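Local coordinates for Serine/threonine-protein kinase Tel1 (Chaetomium thermophilum, PDB 6SKY) that probably phosphorylates serine and threonine residues followed by glutamine, using ATP, to trigger checkpoint signalling when DNA is damaged, at residues D2156-L2159 with V2160-R2163. Numbering follows the deposited sequence.
Sequences DARL and VQIR
Four successive i to i+4 hydrogen bonds, Val2160 N to Asp2156 O, Gln2161 N to Ala2157 O, Ile2162 N to Arg2158 O and Arg2163 N to Leu2159 O, each 3.0 Å long, carry one regular α-helix through 2156-2163. One turn apart on its surface, Leu2159 and Arg2163 meet: the leucine CG lies 3.8 Å above one face of the guanidinium, toward its rim, and CD2 comes within 3.6 Å of Arg2163 NH1. With CG beside its own backbone N (chi1 -64°) and a bend at chi2, the arginine runs back over the preceding turn. Replacing Arg2163 by alanine would remove the guanidinium and is likely to leave the isobutyl group of Leu2159 without that flat cover, freer to turn. Arg2158 and Gln2161 run alongside each other in the same direction, Gln2161 OE1 3.6 Å from Arg2158 CD, their planes steeply inclined (76°) rather than stacked. The Arg2158 guanidinium makes hydrogen bonds outside this turn, NH1 to Ser2194 OG and NH2 to Ser2142 OG, while Asp2156 OD2 takes one from Gln2102. In the FAT α-solenoid, helix 2154-2174 packs Val2160 against Leu2138 of helix 2124-2143 and Leu2105 and Leu2109 of helix 2102-2119, with Ile2162 on Cys2195 of helix 2193-2196.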
loop_
_atom_site.group_PDB
_atom_site.type_symbol
_atom_site.label_atom_id
_atom_site.label_comp_id
_atom_site.label_asym_id
_atom_site.label_seq_id
_atom_site.Cartn_x
_atom_site.Cartn_y
_atom_site.Cartn_z
ATOM N N ASP A 2156 -11.771 19.194 36.502
ATOM C CA ASP A 2156 -10.350 18.871 36.601
ATOM C C ASP A 2156 -10.072 17.444 36.155
ATOM O O ASP A 2156 -9.127 17.189 35.399
ATOM C CB ASP A 2156 -9.873 19.074 38.033
ATOM C CG ASP A 2156 -9.925 20.517 38.465
ATOM O OD1 ASP A 2156 -9.778 21.400 37.596
ATOM O OD2 ASP A 2156 -10.105 20.773 39.675
ATOM N N ALA A 2157 -10.873 16.494 36.634
ATOM C CA ALA A 2157 -10.681 15.103 36.252
ATOM C C ALA A 2157 -10.894 14.905 34.760
ATOM O O ALA A 2157 -10.140 14.176 34.105
ATOM C CB ALA A 2157 -11.624 14.216 37.055
ATOM N N ARG A 2158 -11.904 15.566 34.198
ATOM C CA ARG A 2158 -12.150 15.458 32.767
ATOM C C ARG A 2158 -10.999 16.040 31.965
ATOM O O ARG A 2158 -10.556 15.446 30.976
ATOM C CB ARG A 2158 -13.447 16.165 32.418
ATOM C CG ARG A 2158 -14.054 15.685 31.154
ATOM C CD ARG A 2158 -14.392 14.235 31.280
ATOM N NE ARG A 2158 -15.605 13.918 30.556
ATOM C CZ ARG A 2158 -16.342 12.846 30.793
ATOM N NH1 ARG A 2158 -17.439 12.632 30.086
ATOM N NH2 ARG A 2158 -15.984 11.991 31.738
ATOM N N LEU A 2159 -10.502 17.202 32.375
ATOM C CA LEU A 2159 -9.408 17.830 31.653
ATOM C C LEU A 2159 -8.156 16.969 31.691
ATOM O O LEU A 2159 -7.446 16.849 30.684
ATOM C CB LEU A 2159 -9.138 19.205 32.246
ATOM C CG LEU A 2159 -8.298 20.137 31.397
ATOM C CD1 LEU A 2159 -8.888 20.210 30.022
ATOM C CD2 LEU A 2159 -8.280 21.492 32.036
ATOM N N VAL A 2160 -7.873 16.347 32.835
ATOM C CA VAL A 2160 -6.672 15.527 32.921
ATOM C C VAL A 2160 -6.835 14.250 32.107
ATOM O O VAL A 2160 -5.865 13.759 31.516
ATOM C CB VAL A 2160 -6.320 15.250 34.393
ATOM C CG1 VAL A 2160 -6.680 13.852 34.795
ATOM C CG2 VAL A 2160 -4.856 15.487 34.621
ATOM N N GLN A 2161 -8.055 13.721 32.014
ATOM C CA GLN A 2161 -8.286 12.567 31.155
ATOM C C GLN A 2161 -8.050 12.911 29.693
ATOM O O GLN A 2161 -7.426 12.143 28.952
ATOM C CB GLN A 2161 -9.703 12.053 31.349
ATOM C CG GLN A 2161 -10.054 10.899 30.469
ATOM C CD GLN A 2161 -11.521 10.621 30.464
ATOM O OE1 GLN A 2161 -12.302 11.373 31.021
ATOM N NE2 GLN A 2161 -11.910 9.538 29.831
ATOM N N ILE A 2162 -8.544 14.070 29.263
ATOM C CA ILE A 2162 -8.347 14.507 27.886
ATOM C C ILE A 2162 -6.865 14.655 27.579
ATOM O O ILE A 2162 -6.380 14.199 26.538
ATOM C CB ILE A 2162 -9.112 15.815 27.637
ATOM C CG1 ILE A 2162 -10.607 15.538 27.622
ATOM C CG2 ILE A 2162 -8.685 16.448 26.345
ATOM C CD1 ILE A 2162 -11.423 16.762 27.634
ATOM N N ARG A 2163 -6.123 15.296 28.479
ATOM C CA ARG A 2163 -4.698 15.490 28.240
ATOM C C ARG A 2163 -3.946 14.166 28.163
ATOM O O ARG A 2163 -3.069 13.992 27.305
ATOM C CB ARG A 2163 -4.108 16.375 29.323
ATOM C CG ARG A 2163 -4.656 17.764 29.327
ATOM C CD ARG A 2163 -3.574 18.719 29.718
ATOM N NE ARG A 2163 -4.068 20.075 29.887
ATOM C CZ ARG A 2163 -4.387 20.609 31.059
ATOM N NH1 ARG A 2163 -4.828 21.857 31.120
ATOM N NH2 ARG A 2163 -4.266 19.896 32.169
#